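Local coordinates for BepC protein (Bartonella tribocorum, PDB 4WGJ) that probably transfers AMP from ATP to threonine or tyrosine hydroxyls of target proteins, the chain here being the Fic-containing N-terminal part of a Bartonella effector, at residues V42-N47 with L69-F74; L133-F138 with L207-T212; N141-F146 with Q202-L207. All coordinates share one frame; numbering follows the deposited sequence.

Contact 1 of 3, residues V42-N47 with L69-F74; sequences VKEAVN and LFHKTF
The backbones come closest at Glu44 and Leu69, whose CA atoms lie 5.4 Å apart where helix 30-48 passes the C-terminal part of helix 59-70 and the turn that follows it. Leu69 makes the apolar half of the contact with one methyl. With CD1 anti to CA (chi2 -176°), the other methyl, Leu69 CD2, is left turned toward Ala45, 3.7 Å from Ala45 N and 3.9 Å from Ala45 CB. The CB of Glu44 borders the same methyl, at 4.2 Å from Leu69 CD2. Beyond CB the glutamate bends (chi2 -47°), and its carboxylate goes to the polar half. There one water joins the segments: it donates to Glu44 OE1 over 3.1 Å and lies 2.8 Å from His71 NE2, at the edge of the imidazole and in its plane. The water thus spans a gap too wide for a direct bond between carboxylate and ring. Lys72 crosses Glu44 at about a right angle, so that methylene CE, 3.8 Å from Glu44 OE2, does the touching. With Lys72 NZ 5.2 Å from Glu44 OE2, the opposite charges can attract only at longer range. Lys72 CG also rests against one face of His71, near its rim. In the wider fold, His71 stacks with Trp67 of helix 59-70, Lys72 meets Asp40 of helix 30-48, and Ala45 packs on Met165 of helix 159-174, so the apolar half faces the helical core.

Contact 2 of 3, residues L133-F138 with L207-T212; sequences LSHQEF and LFEDIT
His135 and Glu209 meet almost perpendicularly: the imidazole and carboxylate planes are 85° apart, and the ring presents its NE2 edge to the acid. The bond from His135 NE2 to Glu209 OE2 is 2.8 Å long and nearly straight (176°). OE2 lies in the ring plane, whereas NE2 approaches on the syn side of the carboxylate but well out of its plane, so the direction is set more closely by the ring than by the acid. A negative carboxylate so near would probably favour a protonated imidazole. Both side chains leave their helices with CG opposite the backbone N, and Glu209 then bends at chi2 to bring its carboxylate back across the ring edge. Another part of that edge faces the backbone of Thr212, with His135 CE1 3.0 Å from Thr212 O. His135 is the first residue of helix 135-152 of the Fic domain, inside the capping box that starts it: OG of Ser134, the N-cap, accepts from Glu137 N at 3.2 Å, and Glu137 OE1 accepts from Ser134 N at 2.9 Å. Thr212 is where helix 202-211 gives way to strand 212-214, which pairs antiparallel with strand 176-178. Its CG2 fits between two rings, 3.5 Å from His135 ND1 and 3.7 Å from Phe138 CD2, approaching the phenyl obliquely. Its hydroxyl turns back to donate to Phe208 O over 2.8 Å, while the other neighbours of Phe138 include His176, stacked on its ring, and Val178.

Contact 3 of 3, residues N141-F146 with Q202-L207; sequences NAADVF and QPMKDL
Ala143 lies against Met204 and Lys205 where helices 135-152 and 202-211 cross, their local axes 8.8 Å apart at closest and their directions 123° from each other. The small methyl suits a close approach: the CA atoms of Ala143 and Lys205 are 5.6 Å apart. Ala143 CB touches Lys205 CD at 3.7 Å and also borders Met204 CG. The tight part continues inward with Met204 and Phe146. The methionine is bent at both chi2 and chi3, which brings its thioether to the CD2-CE2 edge of the phenyl ring, the two side chains crossing at about a right angle. Sulfur meets the ring at its rim, Met204 SD being 3.6 Å from Phe146 CD2 and 4.8 Å from the ring centroid, 77° off the ring normal. Met204 CE sits at the same edge, 3.8 Å from Phe146 CD2, so this is an edge-on Met-aromatic contact. Met188 and Met167 also pack on Phe146, and Ala191 and Cys192 border Met204, adding to a buried apolar cluster about 5 Å from the bound AMPPNP, measured from the Phe146 side chain. On the solvent side the packing gives way to charge. Lys205 runs past Ala143, its methylenes along the methyl, and its NZ donates to Asp144 OD1 over 2.9 Å in a salt bridge. The ammonium stands above the carboxylate, 59° out of its plane, and also bonds to Glu140 O. Lys205 was deposited in two conformers, so this outer link may be only part-time. The chemistry thus divides by depth: the lysine lends hydrocarbon to the seam and charge to the surface, while inside, the Met-aromatic contact and the Ala143 methyl pack by dispersion and shape.

In the fold
Contacts 2 and 3 are two parts of one interface, both joining helix 135-152 to helix 202-211, with centres 9 Å apart. Along the chain, contact 3 falls between the two segments of contact 2, apart from the shared Leu207. Phe208 ties them together, packing on Ala142, Ala143 and Phe146. Contact 1 comes earlier and joins helices 30-48 and 59-70; its centre is 27 Å from contact 2 and 25 Å from contact 3, across the chain's centre from the latter. Helix 159-174 packs on residues of contacts 1 and 3. The Fic signature motif spans the loop after helix 135-152 and the start of helix 159-174; contacts 2 and 3 join the last helix of this chain to the helix leading into it.

Contact 1 of 3, residues V42-N47 with L69-F74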
loop_
_atom_site.group_PDB
_atom_site.type_symbol
_atom_site.label_atom_id
_atom_site.label_comp_id
_atom_site.label_asym_id
_atom_site.label_seq_id
_atom_site.Cartn_x
_atom_site.Cartn_y
_atom_site.Cartn_z
ATOM N N VAL A 42 10.101 -7.726 -5.163
ATOM C CA VAL A 42 10.314 -7.407 -6.573
ATOM C C VAL A 42 10.039 -8.626 -7.453
ATOM O O VAL A 42 9.398 -8.514 -8.503
ATOM C CB VAL A 42 11.751 -6.856 -6.797
ATOM C CG1 VAL A 42 12.132 -6.815 -8.279
ATOM C CG2 VAL A 42 11.870 -5.461 -6.178
ATOM N N LYS A 43 10.490 -9.796 -7.013
ATOM C CA LYS A 43 10.218 -11.029 -7.755
ATOM C C LYS A 43 8.721 -11.353 -7.780
ATOM O O LYS A 43 8.173 -11.719 -8.822
ATOM C CB LYS A 43 10.996 -12.202 -7.157
ATOM N N GLU A 44 8.052 -11.227 -6.638
ATOM C CA GLU A 44 6.630 -11.553 -6.589
ATOM C C GLU A 44 5.805 -10.548 -7.393
ATOM O O GLU A 44 4.765 -10.895 -7.952
ATOM C CB GLU A 44 6.136 -11.608 -5.143
ATOM C CG GLU A 44 6.805 -12.713 -4.320
ATOM C CD GLU A 44 6.840 -14.049 -5.052
ATOM O OE1 GLU A 44 5.757 -14.562 -5.397
ATOM O OE2 GLU A 44 7.952 -14.581 -5.294
ATOM N N ALA A 45 6.287 -9.312 -7.472
ATOM C CA ALA A 45 5.594 -8.269 -8.234
ATOM C C ALA A 45 5.617 -8.565 -9.734
ATOM O O ALA A 45 4.645 -8.312 -10.445
ATOM C CB ALA A 45 6.211 -6.913 -7.953
ATOM N N VAL A 46 6.736 -9.089 -10.221
ATOM C CA VAL A 46 6.817 -9.490 -11.625
ATOM C C VAL A 46 5.688 -10.475 -11.932
ATOM O O VAL A 46 4.971 -10.309 -12.912
ATOM C CB VAL A 46 8.189 -10.115 -11.967
ATOM C CG1 VAL A 46 8.213 -10.635 -13.399
ATOM C CG2 VAL A 46 9.297 -9.095 -11.752
ATOM N N ASN A 47 5.522 -11.479 -11.075
ATOM C CA ASN A 47 4.458 -12.471 -11.236
ATOM C C ASN A 47 3.056 -11.880 -11.148
ATOM O O ASN A 47 2.161 -12.240 -11.915
ATOM C CB ASN A 47 4.584 -13.564 -10.175
ATOM C CG ASN A 47 5.818 -14.415 -10.358
ATOM O OD1 ASN A 47 6.280 -14.625 -11.480
ATOM N ND2 ASN A 47 6.363 -14.912 -9.251
ATOM N N LEU A 69 2.664 -10.139 -2.417
ATOM C CA LEU A 69 3.964 -9.492 -2.348
ATOM C C LEU A 69 4.752 -9.878 -1.101
ATOM O O LEU A 69 5.976 -9.959 -1.155
ATOM C CB LEU A 69 3.804 -7.966 -2.398
ATOM C CG LEU A 69 3.209 -7.452 -3.710
ATOM C CD1 LEU A 69 3.191 -5.917 -3.706
ATOM C CD2 LEU A 69 4.003 -7.964 -4.912
ATOM N N PHE A 70 4.060 -10.115 0.013
ATOM C CA PHE A 70 4.760 -10.188 1.306
ATOM C C PHE A 70 4.678 -11.524 2.058
ATOM O O PHE A 70 5.215 -11.619 3.162
ATOM C CB PHE A 70 4.254 -9.070 2.228
ATOM C CG PHE A 70 4.711 -7.705 1.807
ATOM C CD1 PHE A 70 6.000 -7.284 2.092
ATOM C CD2 PHE A 70 3.874 -6.857 1.095
ATOM C CE1 PHE A 70 6.450 -6.032 1.689
ATOM C CE2 PHE A 70 4.326 -5.602 0.683
ATOM C CZ PHE A 70 5.626 -5.204 0.990
ATOM N N HIS A 71 4.054 -12.554 1.480
ATOM C CA HIS A 71 3.831 -13.791 2.250
ATOM C C HIS A 71 5.130 -14.549 2.526
ATOM O O HIS A 71 5.183 -15.364 3.443
ATOM C CB HIS A 71 2.820 -14.728 1.557
ATOM C CG HIS A 71 3.325 -15.370 0.299
ATOM N ND1 HIS A 71 3.846 -16.647 0.272
ATOM C CD2 HIS A 71 3.389 -14.912 -0.976
ATOM C CE1 HIS A 71 4.207 -16.952 -0.963
ATOM N NE2 HIS A 71 3.953 -15.912 -1.738
ATOM N N LYS A 72 6.170 -14.300 1.734
ATOM C CA LYS A 72 7.464 -14.911 2.022
ATOM C C LYS A 72 8.188 -14.200 3.181
ATOM O O LYS A 72 9.128 -14.752 3.771
ATOM C CB LYS A 72 8.345 -14.909 0.768
ATOM C CG LYS A 72 7.929 -15.941 -0.279
ATOM C CD LYS A 72 8.873 -15.917 -1.471
ATOM C CE LYS A 72 8.523 -17.013 -2.467
ATOM N NZ LYS A 72 8.506 -18.351 -1.816
ATOM N N THR A 73 7.743 -12.984 3.499
ATOM C CA THR A 73 8.411 -12.124 4.474
ATOM C C THR A 73 7.710 -12.077 5.823
ATOM O O THR A 73 8.352 -12.220 6.864
ATOM C CB THR A 73 8.516 -10.684 3.960
ATOM O OG1 THR A 73 9.172 -10.682 2.688
ATOM C CG2 THR A 73 9.285 -9.807 4.940
ATOM N N PHE A 74 6.400 -11.848 5.805
ATOM C CA PHE A 74 5.650 -11.639 7.042
ATOM C C PHE A 74 4.546 -12.658 7.222
ATOM O O PHE A 74 3.770 -12.917 6.294
ATOM C CB PHE A 74 5.018 -10.242 7.081
ATOM C CG PHE A 74 6.009 -9.121 7.026
ATOM C CD1 PHE A 74 6.967 -8.973 8.020
ATOM C CD2 PHE A 74 5.959 -8.198 5.998
ATOM C CE1 PHE A 74 7.878 -7.942 7.976
ATOM C CE2 PHE A 74 6.869 -7.144 5.952
ATOM C CZ PHE A 74 7.825 -7.019 6.941
HETATM O O HOH W 1 4.869 -17.234 -3.996
#

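Contact 2 of 3, residues L133-F138 with L207-T212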
loop_
_atom_site.group_PDB
_atom_site.type_symbol
_atom_site.label_atom_id
_atom_site.label_comp_id
_atom_site.label_asym_id
_atom_site.label_seq_id
_atom_site.Cartn_x
_atom_site.Cartn_y
_atom_site.Cartn_z
ATOM N N LEU A 133 -11.717 6.547 -19.707
ATOM C CA LEU A 133 -11.171 7.876 -19.420
ATOM C C LEU A 133 -9.967 8.193 -20.288
ATOM O O LEU A 133 -9.218 7.294 -20.674
ATOM C CB LEU A 133 -10.755 7.988 -17.947
ATOM C CG LEU A 133 -11.800 7.731 -16.863
ATOM C CD1 LEU A 133 -11.175 7.908 -15.474
ATOM C CD2 LEU A 133 -12.993 8.645 -17.032
ATOM N N SER A 134 -9.761 9.477 -20.567
ATOM C CA SER A 134 -8.546 9.916 -21.249
ATOM C C SER A 134 -7.329 9.767 -20.339
ATOM O O SER A 134 -7.468 9.457 -19.157
ATOM C CB SER A 134 -8.686 11.369 -21.705
ATOM O OG SER A 134 -8.698 12.238 -20.583
ATOM N N HIS A 135 -6.145 9.980 -20.906
ATOM C CA HIS A 135 -4.897 10.019 -20.155
ATOM C C HIS A 135 -4.991 10.959 -18.957
ATOM O O HIS A 135 -4.699 10.575 -17.814
ATOM C CB HIS A 135 -3.744 10.456 -21.072
ATOM C CG HIS A 135 -2.534 10.939 -20.332
ATOM N ND1 HIS A 135 -1.733 10.103 -19.586
ATOM C CD2 HIS A 135 -1.993 12.177 -20.221
ATOM C CE1 HIS A 135 -0.752 10.804 -19.043
ATOM N NE2 HIS A 135 -0.887 12.065 -19.414
ATOM N N GLN A 136 -5.411 12.190 -19.231
ATOM C CA GLN A 136 -5.469 13.234 -18.216
ATOM C C GLN A 136 -6.490 12.908 -17.135
ATOM O O GLN A 136 -6.225 13.078 -15.944
ATOM C CB GLN A 136 -5.806 14.583 -18.855
ATOM C CG GLN A 136 -5.749 15.725 -17.875
ATOM C CD GLN A 136 -4.391 15.830 -17.210
ATOM O OE1 GLN A 136 -3.387 16.113 -17.868
ATOM N NE2 GLN A 136 -4.349 15.589 -15.904
ATOM N N GLU A 137 -7.658 12.442 -17.563
ATOM C CA GLU A 137 -8.726 12.085 -16.638
ATOM C C GLU A 137 -8.329 10.912 -15.760
ATOM O O GLU A 137 -8.611 10.905 -14.560
ATOM C CB GLU A 137 -10.005 11.752 -17.400
ATOM C CG GLU A 137 -10.620 12.935 -18.128
ATOM C CD GLU A 137 -11.630 12.502 -19.169
ATOM O OE1 GLU A 137 -11.680 11.287 -19.479
ATOM O OE2 GLU A 137 -12.363 13.374 -19.680
ATOM N N PHE A 138 -7.694 9.905 -16.352
ATOM C CA PHE A 138 -7.259 8.772 -15.551
ATOM C C PHE A 138 -6.207 9.201 -14.533
ATOM O O PHE A 138 -6.273 8.819 -13.373
ATOM C CB PHE A 138 -6.686 7.639 -16.404
ATOM C CG PHE A 138 -6.159 6.501 -15.575
ATOM C CD1 PHE A 138 -7.018 5.512 -15.116
ATOM C CD2 PHE A 138 -4.820 6.448 -15.208
ATOM C CE1 PHE A 138 -6.543 4.473 -14.324
ATOM C CE2 PHE A 138 -4.344 5.415 -14.424
ATOM C CZ PHE A 138 -5.205 4.432 -13.980
ATOM N N LEU A 207 2.793 13.665 -10.229
ATOM C CA LEU A 207 3.396 12.340 -10.240
ATOM C C LEU A 207 2.593 11.403 -11.134
ATOM O O LEU A 207 3.143 10.719 -11.998
ATOM C CB LEU A 207 3.487 11.789 -8.816
ATOM C CG LEU A 207 4.077 10.387 -8.646
ATOM C CD1 LEU A 207 5.460 10.318 -9.254
ATOM C CD2 LEU A 207 4.126 10.015 -7.167
ATOM N N PHE A 208 1.278 11.374 -10.942
ATOM C CA PHE A 208 0.477 10.460 -11.751
ATOM C C PHE A 208 0.405 10.881 -13.216
ATOM O O PHE A 208 0.292 10.028 -14.096
ATOM C CB PHE A 208 -0.915 10.275 -11.129
ATOM C CG PHE A 208 -0.927 9.183 -10.102
ATOM C CD1 PHE A 208 -0.443 9.420 -8.825
ATOM C CD2 PHE A 208 -1.310 7.891 -10.444
ATOM C CE1 PHE A 208 -0.397 8.395 -7.881
ATOM C CE2 PHE A 208 -1.260 6.863 -9.515
ATOM C CZ PHE A 208 -0.803 7.116 -8.228
ATOM N N GLU A 209 0.522 12.174 -13.498
ATOM C CA GLU A 209 0.658 12.609 -14.882
ATOM C C GLU A 209 1.967 12.057 -15.469
ATOM O O GLU A 209 2.018 11.645 -16.633
ATOM C CB GLU A 209 0.617 14.144 -14.972
ATOM C CG GLU A 209 1.137 14.715 -16.280
ATOM C CD GLU A 209 0.315 14.272 -17.473
ATOM O OE1 GLU A 209 -0.912 14.084 -17.309
ATOM O OE2 GLU A 209 0.895 14.113 -18.572
ATOM N N ASP A 210 3.011 12.012 -14.647
ATOM C CA ASP A 210 4.334 11.625 -15.126
ATOM C C ASP A 210 4.477 10.113 -15.331
ATOM O O ASP A 210 5.326 9.679 -16.120
ATOM C CB ASP A 210 5.422 12.109 -14.158
ATOM C CG ASP A 210 5.581 13.629 -14.151
ATOM O OD1 ASP A 210 5.243 14.277 -15.163
ATOM O OD2 ASP A 210 6.065 14.171 -13.133
ATOM N N ILE A 211 3.660 9.317 -14.645
ATOM C CA ILE A 211 3.838 7.863 -14.681
ATOM C C ILE A 211 2.759 7.131 -15.480
ATOM O O ILE A 211 2.851 5.921 -15.674
ATOM C CB ILE A 211 3.871 7.264 -13.257
ATOM C CG1 ILE A 211 2.496 7.371 -12.595
ATOM C CG2 ILE A 211 4.969 7.930 -12.416
ATOM C CD1 ILE A 211 2.421 6.772 -11.191
ATOM N N THR A 212 1.750 7.867 -15.944
ATOM C CA THR A 212 0.632 7.292 -16.707
ATOM C C THR A 212 0.857 7.428 -18.220
ATOM O O THR A 212 1.150 8.521 -18.704
ATOM C CB THR A 212 -0.696 7.981 -16.315
ATOM O OG1 THR A 212 -1.005 7.667 -14.951
ATOM C CG2 THR A 212 -1.851 7.521 -17.204
#

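Contact 3 of 3, residues N141-F146 with Q202-L207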
loop_
_atom_site.group_PDB
_atom_site.type_symbol
_atom_site.label_atom_id
_atom_site.label_comp_id
_atom_site.label_asym_id
_atom_site.label_seq_id
_atom_site.Cartn_x
_atom_site.Cartn_y
_atom_site.Cartn_z
ATOM N N ASN A 141 -7.897 11.110 -11.584
ATOM C CA ASN A 141 -8.665 10.212 -10.723
ATOM C C ASN A 141 -7.799 9.195 -9.996
ATOM O O ASN A 141 -8.058 8.872 -8.836
ATOM C CB ASN A 141 -9.729 9.484 -11.540
ATOM C CG ASN A 141 -10.929 10.361 -11.832
ATOM O OD1 ASN A 141 -11.839 10.469 -11.010
ATOM N ND2 ASN A 141 -10.921 11.020 -12.981
ATOM N N ALA A 142 -6.762 8.706 -10.666
ATOM C CA ALA A 142 -5.863 7.716 -10.065
ATOM C C ALA A 142 -5.084 8.305 -8.896
ATOM O O ALA A 142 -4.870 7.625 -7.893
ATOM C CB ALA A 142 -4.900 7.152 -11.119
ATOM N N ALA A 143 -4.682 9.572 -9.019
ATOM C CA ALA A 143 -4.049 10.278 -7.907
ATOM C C ALA A 143 -4.956 10.295 -6.674
ATOM O O ALA A 143 -4.489 10.079 -5.557
ATOM C CB ALA A 143 -3.694 11.702 -8.310
ATOM N N ASP A 144 -6.243 10.567 -6.882
ATOM C CA ASP A 144 -7.202 10.590 -5.773
ATOM C C ASP A 144 -7.309 9.202 -5.135
ATOM O O ASP A 144 -7.351 9.065 -3.908
ATOM C CB ASP A 144 -8.594 11.050 -6.243
ATOM C CG ASP A 144 -8.647 12.530 -6.602
ATOM O OD1 ASP A 144 -7.856 13.325 -6.045
ATOM O OD2 ASP A 144 -9.504 12.898 -7.431
ATOM N N VAL A 145 -7.362 8.171 -5.968
ATOM C CA VAL A 145 -7.475 6.808 -5.447
ATOM C C VAL A 145 -6.235 6.470 -4.622
ATOM O O VAL A 145 -6.312 5.900 -3.527
ATOM C CB VAL A 145 -7.635 5.772 -6.589
ATOM C CG1 VAL A 145 -7.483 4.356 -6.055
ATOM C CG2 VAL A 145 -8.987 5.929 -7.241
ATOM N N PHE A 146 -5.080 6.843 -5.146
ATOM C CA PHE A 146 -3.826 6.511 -4.478
ATOM C C PHE A 146 -3.708 7.240 -3.147
ATOM O O PHE A 146 -3.245 6.668 -2.157
ATOM C CB PHE A 146 -2.646 6.866 -5.375
ATOM C CG PHE A 146 -1.323 6.429 -4.838
ATOM C CD1 PHE A 146 -1.011 5.076 -4.738
ATOM C CD2 PHE A 146 -0.376 7.364 -4.461
ATOM C CE1 PHE A 146 0.224 4.663 -4.257
ATOM C CE2 PHE A 146 0.857 6.967 -3.969
ATOM C CZ PHE A 146 1.170 5.620 -3.875
ATOM N N GLN A 202 -1.044 18.738 -5.381
ATOM C CA GLN A 202 -0.435 19.005 -6.685
ATOM C C GLN A 202 0.770 18.107 -7.004
ATOM O O GLN A 202 0.867 17.609 -8.129
ATOM C CB GLN A 202 -0.032 20.480 -6.816
ATOM C CG GLN A 202 0.214 20.890 -8.258
ATOM C CD GLN A 202 -1.001 20.606 -9.139
ATOM O OE1 GLN A 202 -2.111 21.053 -8.844
ATOM N NE2 GLN A 202 -0.799 19.836 -10.201
ATOM N N PRO A 203 1.692 17.895 -6.042
ATOM C CA PRO A 203 2.795 16.986 -6.368
ATOM C C PRO A 203 2.319 15.580 -6.747
ATOM O O PRO A 203 2.894 14.963 -7.656
ATOM C CB PRO A 203 3.607 16.953 -5.074
ATOM C CG PRO A 203 3.387 18.307 -4.484
ATOM C CD PRO A 203 1.934 18.596 -4.766
ATOM N N MET A 204 1.278 15.087 -6.082
ATOM C CA MET A 204 0.776 13.749 -6.403
ATOM C C MET A 204 0.103 13.756 -7.775
ATOM O O MET A 204 0.261 12.816 -8.556
ATOM C CB MET A 204 -0.197 13.251 -5.330
ATOM C CG MET A 204 -0.563 11.788 -5.491
ATOM S SD MET A 204 0.836 10.714 -5.138
ATOM C CE MET A 204 0.891 10.822 -3.345
ATOM N N LYS A 205 -0.663 14.804 -8.065
ATOM C CA LYS A 205 -1.268 14.957 -9.388
ATOM C C LYS A 205 -0.199 14.937 -10.471
ATOM O O LYS A 205 -0.346 14.257 -11.496
ATOM C CB LYS A 205 -2.074 16.252 -9.470
ATOM C CG LYS A 205 -3.283 16.279 -8.549
ATOM C CD LYS A 205 -4.361 15.312 -8.999
ATOM C CE LYS A 205 -5.570 15.385 -8.069
ATOM N NZ LYS A 205 -6.571 14.347 -8.402
ATOM N N ASP A 206 0.878 15.684 -10.238
ATOM C CA ASP A 206 1.986 15.739 -11.185
ATOM C C ASP A 206 2.623 14.366 -11.347
ATOM O O ASP A 206 2.962 13.960 -12.461
ATOM C CB ASP A 206 3.050 16.751 -10.733
ATOM C CG ASP A 206 2.566 18.193 -10.807
ATOM O OD1 ASP A 206 1.495 18.452 -11.401
ATOM O OD2 ASP A 206 3.279 19.077 -10.283
ATOM N N LEU A 207 2.793 13.665 -10.229
ATOM C CA LEU A 207 3.396 12.340 -10.240
ATOM C C LEU A 207 2.593 11.403 -11.134
ATOM O O LEU A 207 3.143 10.719 -11.998
ATOM C CB LEU A 207 3.487 11.789 -8.816
ATOM C CG LEU A 207 4.077 10.387 -8.646
ATOM C CD1 LEU A 207 5.460 10.318 -9.254
ATOM C CD2 LEU A 207 4.126 10.015 -7.167
#